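Local coordinates for protein 11S globulin (Wrightia tinctoria, PDB 5WXU) that probably serves as a seed storage protein, a hexameric 11S globulin built of cupin domains, and binds the plant hormone auxin, at residues 73-77 against 78-82; 161-164 against 165-168; 189-192 against 193-197; 316-320 against 321-325. All coordinates share one frame; numbering follows the deposited sequence.

Contact 1 (73-77 against 78-82); sequences RELQC and AGIDA
A Schellman motif closes helix 73-78, with Leu75 and Ile80 as its hydrophobic pair and Gly79 as the residue that breaks the helix. The last regular turn is marked by Ala78 N, which donates to Glu74 O at 3.0 Å. Gly79 then takes a positive phi and reverses the chain, so that Ile80 N comes back to Leu75 O at 3.1 Å in a nearly straight bond (164°), the six-to-one link of the motif. The inner bonds are weaker: Gly79 N makes a weak hydrogen bond to Gln76 O at 3.4 Å and another to Leu75 O at 2.9 Å, so the Leu75 carbonyl receives both residues that follow the helix. The same fold-back brings the side chains of Leu75 and Ile80 across each other at about a right angle, CG of Leu75 resting 3.8 Å from CD1 of Ile80. The first torsion of Ile80 (62°) sets CG1 between its backbone N and carbonyl carbon, from where CD1 reaches back to the helix. Leu75 CD2 also comes within 3.7 Å of Ile80 O. On the helix itself, Cys77 is tied to Cys44 by a disulfide, and Glu74 OE2 accepts from Asn50 N. Strand 80-82 leaves at 128° to the helix segment, the chain reversal by which a Schellman motif ends a helix, here leading into a strand of the first cupin.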
# COMPACT_ATOMS: atom_id res chain seq x y z
N ARG B 73 7.04 1.44 -36.83
CA ARG B 73 7.24 0.26 -35.99
C ARG B 73 7.84 0.62 -34.60
O ARG B 73 7.40 0.07 -33.58
CB ARG B 73 8.10 -0.79 -36.71
CG ARG B 73 7.27 -1.74 -37.56
CD ARG B 73 8.08 -2.89 -38.11
NE ARG B 73 8.46 -3.96 -37.16
CZ ARG B 73 7.63 -4.83 -36.56
NH1 ARG B 73 6.32 -4.78 -36.75
NH2 ARG B 73 8.11 -5.76 -35.75
N GLU B 74 8.82 1.52 -34.58
CA GLU B 74 9.42 2.01 -33.32
C GLU B 74 8.34 2.50 -32.31
O GLU B 74 8.34 2.09 -31.13
CB GLU B 74 10.39 3.17 -33.50
CG GLU B 74 11.73 2.87 -34.15
CD GLU B 74 11.71 2.83 -35.68
OE1 GLU B 74 10.61 2.80 -36.31
OE2 GLU B 74 12.80 2.83 -36.24
N LEU B 75 7.49 3.41 -32.79
CA LEU B 75 6.46 4.04 -31.96
C LEU B 75 5.38 3.05 -31.56
O LEU B 75 4.87 3.09 -30.40
CB LEU B 75 5.82 5.24 -32.65
CG LEU B 75 6.43 6.58 -32.32
CD1 LEU B 75 7.79 6.71 -32.89
CD2 LEU B 75 5.62 7.79 -32.75
N GLN B 76 4.99 2.17 -32.49
CA GLN B 76 4.00 1.16 -32.16
C GLN B 76 4.51 0.21 -31.12
O GLN B 76 3.74 -0.16 -30.25
CB GLN B 76 3.61 0.34 -33.37
CG GLN B 76 2.97 1.18 -34.43
CD GLN B 76 1.52 0.92 -34.60
OE1 GLN B 76 0.71 1.87 -34.67
NE2 GLN B 76 1.17 -0.35 -34.74
N CYS B 77 5.79 -0.17 -31.21
CA CYS B 77 6.45 -1.08 -30.22
C CYS B 77 6.50 -0.39 -28.82
O CYS B 77 6.14 -1.00 -27.79
CB CYS B 77 7.90 -1.46 -30.63
SG CYS B 77 8.91 -2.15 -29.30
N ALA B 78 6.84 0.89 -28.80
CA ALA B 78 6.99 1.60 -27.55
C ALA B 78 5.64 2.02 -26.96
O ALA B 78 5.57 2.34 -25.76
CB ALA B 78 7.85 2.81 -27.72
N GLY B 79 4.59 2.01 -27.77
CA GLY B 79 3.29 2.34 -27.29
C GLY B 79 3.11 3.83 -27.09
O GLY B 79 2.44 4.25 -26.16
N ILE B 80 3.76 4.64 -27.92
CA ILE B 80 3.75 6.08 -27.67
C ILE B 80 3.36 6.88 -28.89
O ILE B 80 3.51 6.36 -30.03
CB ILE B 80 5.10 6.61 -27.10
CG1 ILE B 80 6.28 6.40 -28.03
CG2 ILE B 80 5.43 6.10 -25.69
CD1 ILE B 80 6.62 7.75 -28.69
N ASP B 81 2.89 8.10 -28.65
CA ASP B 81 2.87 9.18 -29.67
C ASP B 81 3.83 10.25 -29.25
O ASP B 81 4.05 10.50 -28.04
CB ASP B 81 1.49 9.74 -29.89
CG ASP B 81 0.72 8.91 -30.90
OD1 ASP B 81 1.35 8.32 -31.83
OD2 ASP B 81 -0.49 8.78 -30.76
N ALA B 82 4.42 10.92 -30.25
CA ALA B 82 5.30 12.02 -30.01
C ALA B 82 4.89 13.22 -30.90
O ALA B 82 4.58 13.08 -32.10
CB ALA B 82 6.73 11.61 -30.27

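Contact 2 (161-164 against 165-168); sequences ALPA and GIVH. With PO4 (phosphate ion), chain N.
Ile166 O is gripped by two donors, a water at 2.8 Å and the ring of His168, whose ND1 lies 3.1 Å away. The same water donates to Pro163 O at 3.2 Å, so it ties together the two ends of the type II beta turn that runs from Pro163 to Ile166 between strands 158-162 and 168-172 of the first cupin. No direct bond closes this turn, Pro163 O standing 3.6 Å from Ile166 N. Gly165 takes its third position with a phi of 90°, where a CB would run into Ala164 O. Across the turn, the proline ring and the isoleucine meet obliquely, Pro163 CB lying 3.9 Å from Ile166 CG1. Gly165 O receives Trp348 NE1 of the third subunit, which places the turn at a subunit interface.

His168 is held at both nitrogens. A first torsion of 54° sets its CG between the backbone N and the carbonyl carbon, which swings the ring back toward Ile166 and Leu162. Its other nitrogen donates to a phosphate ion that is probably from the crystallisation liquor and is also bound by His85, Ser96, Asn98 and Arg199. Donation from both nitrogens would fit a protonated imidazole next to the anion. NE2 points at phosphate O2 over 2.9 Å (161°), with the phosphate at the ring edge, while Leu162 CD1 touches His168 CB at 3.7 Å.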
# COMPACT_ATOMS: atom_id res chain seq x y z
N ALA B 161 4.15 16.43 -16.05
CA ALA B 161 3.49 15.17 -16.08
C ALA B 161 2.04 15.36 -15.92
O ALA B 161 1.60 15.90 -14.87
CB ALA B 161 4.02 14.27 -14.93
N LEU B 162 1.26 14.86 -16.87
CA LEU B 162 -0.22 15.00 -16.77
C LEU B 162 -0.97 13.72 -17.01
O LEU B 162 -0.67 12.98 -17.95
CB LEU B 162 -0.69 16.01 -17.83
CG LEU B 162 -0.22 17.47 -17.63
CD1 LEU B 162 -0.58 18.42 -18.75
CD2 LEU B 162 -0.77 18.02 -16.35
N PRO B 163 -1.99 13.41 -16.20
CA PRO B 163 -2.82 12.26 -16.45
C PRO B 163 -3.69 12.39 -17.68
O PRO B 163 -4.08 13.51 -18.13
CB PRO B 163 -3.70 12.17 -15.18
CG PRO B 163 -2.97 13.00 -14.19
CD PRO B 163 -2.36 14.08 -14.94
N ALA B 164 -4.17 11.23 -18.10
CA ALA B 164 -5.26 11.14 -19.07
C ALA B 164 -6.50 11.78 -18.52
O ALA B 164 -6.79 11.71 -17.31
CB ALA B 164 -5.58 9.69 -19.47
N GLY B 165 -7.25 12.45 -19.41
CA GLY B 165 -8.54 12.97 -19.07
C GLY B 165 -8.56 14.37 -18.54
O GLY B 165 -9.65 14.92 -18.33
N ILE B 166 -7.38 14.87 -18.18
CA ILE B 166 -7.23 16.14 -17.52
C ILE B 166 -7.09 17.26 -18.59
O ILE B 166 -6.25 17.18 -19.46
CB ILE B 166 -6.01 16.12 -16.62
CG1 ILE B 166 -6.27 15.10 -15.48
CG2 ILE B 166 -5.62 17.53 -16.12
CD1 ILE B 166 -7.34 15.49 -14.48
N VAL B 167 -7.89 18.30 -18.45
CA VAL B 167 -7.76 19.50 -19.32
C VAL B 167 -6.46 20.27 -19.03
O VAL B 167 -6.19 20.62 -17.91
CB VAL B 167 -8.97 20.40 -19.16
CG1 VAL B 167 -8.83 21.77 -19.95
CG2 VAL B 167 -10.26 19.73 -19.58
N HIS B 168 -5.76 20.63 -20.09
CA HIS B 168 -4.58 21.43 -19.93
C HIS B 168 -4.49 22.44 -21.12
O HIS B 168 -5.05 22.23 -22.14
CB HIS B 168 -3.36 20.57 -19.88
CG HIS B 168 -3.24 19.64 -21.06
ND1 HIS B 168 -3.90 18.43 -21.11
CD2 HIS B 168 -2.67 19.80 -22.28
CE1 HIS B 168 -3.68 17.87 -22.29
NE2 HIS B 168 -2.94 18.69 -23.02
P PO4 N . -2.22 17.72 -26.64
O1 PO4 N . -3.81 17.61 -26.86
O2 PO4 N . -1.63 18.62 -25.57
O3 PO4 N . -1.77 16.41 -26.00
O4 PO4 N . -1.36 17.68 -27.90
O HOH W 1 -5.25 14.93 -20.79

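Contact 3 (189-192 against 193-197); sequences RENQ and LDQNL
Asn191 reaches across to Leu193 and Asp194 with both ends of its amide, and these two hydrogen bonds carry the contact. Its OD1 accepts from Leu193 N at 3.0 Å, the bond of an Asx turn; the donor stands above the plane of the side-chain carbonyl and does not meet a lone pair. Its ND2 donates to Asp194 O over 2.9 Å in an almost straight line (170°). The acceptor lies in the amide plane of Asn191, although the nitrogen approaches well above the plane of the Asp194 carbonyl. With CG anti to the backbone N (chi1 173°), the amide is carried toward the Leu193-Asp194 backbone, where its two bonds to successive residues fix its rotation. ND2 has a further acceptor in Leu186 O.

Among backbone bonds, Asn196 N returns weakly to Asp194 O at 2.8 Å and closes an inverse gamma turn centred on Gln195. Asp194 O thus collects a side-chain and a main-chain donor.

Van der Waals contact is modest. Leu193 CB rests 3.5 Å from Asn191 OD1, the two side chains crossing at about a right angle.

Other polar partners lie beyond the bend: Asp194 forms a salt bridge with Arg198 of the same chain and accepts from Cys44 N of the third subunit, while Gln192 OE1 meets Thr410 OG1 of that subunit. The bend lies in the connection between strands 178-185 and 198-201 of the first cupin, and Glu190, at its start, packs on Lys328 and Leu329 of helix 325-329.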
# COMPACT_ATOMS: atom_id res chain seq x y z
N ARG B 189 -2.20 2.01 -18.48
CA ARG B 189 -3.47 1.58 -17.95
C ARG B 189 -4.55 2.67 -17.96
O ARG B 189 -5.74 2.31 -17.98
CB ARG B 189 -3.28 1.03 -16.54
CG ARG B 189 -2.76 2.02 -15.54
CD ARG B 189 -2.31 1.45 -14.21
NE ARG B 189 -1.74 2.49 -13.38
CZ ARG B 189 -1.40 2.36 -12.09
NH1 ARG B 189 -1.51 1.17 -11.47
NH2 ARG B 189 -0.92 3.40 -11.41
N GLU B 190 -4.16 3.94 -17.92
CA GLU B 190 -5.16 5.02 -17.92
C GLU B 190 -5.94 5.09 -19.26
O GLU B 190 -7.00 5.68 -19.26
CB GLU B 190 -4.52 6.38 -17.64
CG GLU B 190 -4.01 6.56 -16.20
CD GLU B 190 -3.50 7.95 -15.88
OE1 GLU B 190 -3.34 8.81 -16.78
OE2 GLU B 190 -3.27 8.21 -14.67
N ASN B 191 -5.44 4.47 -20.33
CA ASN B 191 -6.13 4.51 -21.60
C ASN B 191 -6.92 3.26 -21.81
O ASN B 191 -6.33 2.21 -22.15
CB ASN B 191 -5.12 4.68 -22.71
CG ASN B 191 -5.73 4.57 -24.08
OD1 ASN B 191 -6.96 4.76 -24.28
ND2 ASN B 191 -4.86 4.20 -25.04
N GLN B 192 -8.23 3.32 -21.63
CA GLN B 192 -9.07 2.14 -21.81
C GLN B 192 -9.71 2.05 -23.18
O GLN B 192 -10.62 1.22 -23.39
CB GLN B 192 -10.18 2.05 -20.74
CG GLN B 192 -9.68 1.98 -19.32
CD GLN B 192 -10.75 1.61 -18.30
OE1 GLN B 192 -11.78 1.01 -18.64
NE2 GLN B 192 -10.46 1.86 -17.04
N LEU B 193 -9.33 2.95 -24.07
CA LEU B 193 -9.97 3.02 -25.39
C LEU B 193 -9.28 2.01 -26.32
O LEU B 193 -9.69 0.87 -26.35
CB LEU B 193 -10.03 4.41 -25.93
CG LEU B 193 -10.95 5.35 -25.16
CD1 LEU B 193 -10.64 6.80 -25.44
CD2 LEU B 193 -12.42 5.06 -25.55
N ASP B 194 -8.28 2.44 -27.06
CA ASP B 194 -7.48 1.57 -27.89
C ASP B 194 -6.17 2.36 -28.14
O ASP B 194 -5.99 3.51 -27.66
CB ASP B 194 -8.22 1.22 -29.18
CG ASP B 194 -8.67 2.52 -29.93
OD1 ASP B 194 -7.84 3.39 -30.20
OD2 ASP B 194 -9.88 2.71 -30.18
N GLN B 195 -5.26 1.78 -28.90
CA GLN B 195 -3.91 2.29 -28.95
C GLN B 195 -3.72 3.39 -30.01
O GLN B 195 -2.87 3.27 -30.93
CB GLN B 195 -2.92 1.12 -29.17
CG GLN B 195 -3.04 0.04 -28.11
CD GLN B 195 -2.79 0.64 -26.73
OE1 GLN B 195 -1.70 1.08 -26.45
NE2 GLN B 195 -3.83 0.74 -25.91
N ASN B 196 -4.50 4.44 -29.86
CA ASN B 196 -4.50 5.61 -30.76
C ASN B 196 -4.78 6.81 -29.91
O ASN B 196 -5.61 6.75 -29.00
CB ASN B 196 -5.59 5.51 -31.84
CG ASN B 196 -5.42 4.29 -32.74
OD1 ASN B 196 -6.08 3.23 -32.52
ND2 ASN B 196 -4.47 4.38 -33.67
N LEU B 197 -4.06 7.92 -30.18
CA LEU B 197 -4.30 9.13 -29.42
C LEU B 197 -5.53 9.90 -29.87
O LEU B 197 -5.68 10.16 -31.09
CB LEU B 197 -3.07 10.04 -29.52
CG LEU B 197 -3.10 11.33 -28.75
CD1 LEU B 197 -3.15 11.05 -27.24
CD2 LEU B 197 -1.86 12.17 -29.08

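Contact 4 (316-320 against 321-325); sequences STLNS and YNLPI. With PO4 (phosphate ion), chain O.
The amide of Asn319 stands almost perpendicular to the ring of Tyr321, the two planes 89° apart, with OD1 near the ring plane at its edge. That oxygen sits 3.2 Å from Tyr321 CB and takes the backbone Tyr321 N at 2.9 Å, in the carbonyl plane and on a lone pair. The amides of Asn319 and Asn322 are turned more nearly alike, 29° apart. Asn322 OD1 reaches back to Asn319 N at 3.0 Å, the donor lying above its carbonyl plane, so each side chain binds a different main-chain N-H. The Asn319 OD1 to Tyr321 N bond forms an Asx turn over the beta turn from Asn319 to Asn322, where strand 313-318 of the second cupin runs on toward helix 325-329. Asn319 O holds the bend together by accepting both Asn322 N and Leu323 N, each at 2.9 Å, the latter nearly straight at 172°. Leu318 and Leu323 meet obliquely on the apolar side, CD1 to CB at 4.1 Å. Ser320 OG is held by Asp412 and Arg413, and Arg413 also makes a cation-pi contact with the Tyr321 ring. The phenol OH points to a phosphate ion, probably from the crystallisation liquor, that Lys415 of the same chain and Thr289 of the fourth subunit also bind.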
# COMPACT_ATOMS: atom_id res chain seq x y z
N SER B 316 20.52 13.55 -14.96
CA SER B 316 19.56 14.17 -14.01
C SER B 316 18.26 13.37 -14.22
O SER B 316 17.64 13.38 -15.29
CB SER B 316 19.38 15.65 -14.22
OG SER B 316 20.64 16.25 -14.22
N THR B 317 17.99 12.53 -13.20
CA THR B 317 16.86 11.55 -13.24
C THR B 317 15.57 12.14 -12.64
O THR B 317 15.58 13.04 -11.79
CB THR B 317 17.15 10.33 -12.37
OG1 THR B 317 17.11 10.74 -10.97
CG2 THR B 317 18.39 9.63 -12.79
N LEU B 318 14.43 11.68 -13.17
CA LEU B 318 13.18 12.22 -12.71
C LEU B 318 12.25 11.00 -12.56
O LEU B 318 11.78 10.42 -13.56
CB LEU B 318 12.56 13.22 -13.65
CG LEU B 318 11.24 13.87 -13.21
CD1 LEU B 318 11.53 14.66 -11.95
CD2 LEU B 318 10.69 14.74 -14.32
N ASN B 319 12.04 10.54 -11.32
CA ASN B 319 11.16 9.41 -11.11
C ASN B 319 10.32 9.70 -9.84
O ASN B 319 10.31 10.83 -9.33
CB ASN B 319 11.96 8.08 -10.88
CG ASN B 319 13.04 8.24 -9.84
OD1 ASN B 319 12.78 8.63 -8.65
ND2 ASN B 319 14.31 8.06 -10.30
N SER B 320 9.54 8.71 -9.47
CA SER B 320 8.62 8.87 -8.36
C SER B 320 9.25 9.07 -6.98
O SER B 320 8.58 9.42 -6.05
CB SER B 320 7.57 7.80 -8.38
OG SER B 320 8.16 6.52 -8.31
N TYR B 321 10.55 8.95 -6.86
CA TYR B 321 11.24 9.38 -5.64
C TYR B 321 11.49 10.89 -5.58
O TYR B 321 11.98 11.44 -4.59
CB TYR B 321 12.53 8.62 -5.44
CG TYR B 321 12.35 7.19 -5.13
CD1 TYR B 321 11.86 6.78 -3.89
CD2 TYR B 321 12.78 6.23 -5.99
CE1 TYR B 321 11.73 5.44 -3.59
CE2 TYR B 321 12.67 4.88 -5.71
CZ TYR B 321 12.16 4.50 -4.50
OH TYR B 321 12.03 3.15 -4.20
N ASN B 322 11.17 11.58 -6.68
CA ASN B 322 11.33 13.00 -6.89
C ASN B 322 9.97 13.64 -7.05
O ASN B 322 9.62 14.56 -6.37
CB ASN B 322 12.23 13.33 -8.14
CG ASN B 322 13.48 12.44 -8.25
OD1 ASN B 322 13.88 11.89 -9.37
ND2 ASN B 322 14.14 12.28 -7.09
N LEU B 323 9.21 13.14 -7.99
CA LEU B 323 7.95 13.74 -8.34
C LEU B 323 6.85 12.70 -8.15
O LEU B 323 6.70 11.79 -8.94
CB LEU B 323 8.01 14.18 -9.83
CG LEU B 323 6.80 14.83 -10.51
CD1 LEU B 323 6.37 16.04 -9.72
CD2 LEU B 323 7.04 15.12 -11.97
N PRO B 324 5.98 12.87 -7.12
CA PRO B 324 5.07 11.83 -6.71
C PRO B 324 4.09 11.34 -7.71
O PRO B 324 3.83 10.15 -7.78
CB PRO B 324 4.34 12.44 -5.47
CG PRO B 324 5.19 13.49 -5.04
CD PRO B 324 6.09 13.94 -6.13
N ILE B 325 3.57 12.25 -8.54
CA ILE B 325 2.53 11.89 -9.55
C ILE B 325 3.03 10.86 -10.57
O ILE B 325 2.24 10.12 -11.15
CB ILE B 325 1.96 13.15 -10.24
CG1 ILE B 325 0.64 12.80 -10.92
CG2 ILE B 325 2.98 13.83 -11.11
CD1 ILE B 325 -0.06 14.04 -11.49
P PO4 O . 13.46 0.93 -6.52
O1 PO4 O . 12.16 1.43 -5.93
O2 PO4 O . 13.88 1.61 -7.78
O3 PO4 O . 14.41 1.25 -5.36
O4 PO4 O . 13.27 -0.57 -6.76

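Overall arrangement
Along the chain the four contacts follow in series, the first three within the first cupin and contact 4 in the second. Contacts 1 and 2 lie about 20 Å apart between centres and both reach the same antiparallel sheet, through strands 80-87 and 158-162. Contact 3 stands about 13 Å from the centre of each and touches both: Asp81 packs on Leu197, and Glu190 OE1 probably hydrogen-bonds to Ala164 N. Contact 4 joins the two cupins, Ile325 packing on Ala161 and Pro163 of contact 2. Contacts 2 and 3 both meet the third subunit and contact 4 the fourth, so these bends also take part in holding the hexamer together.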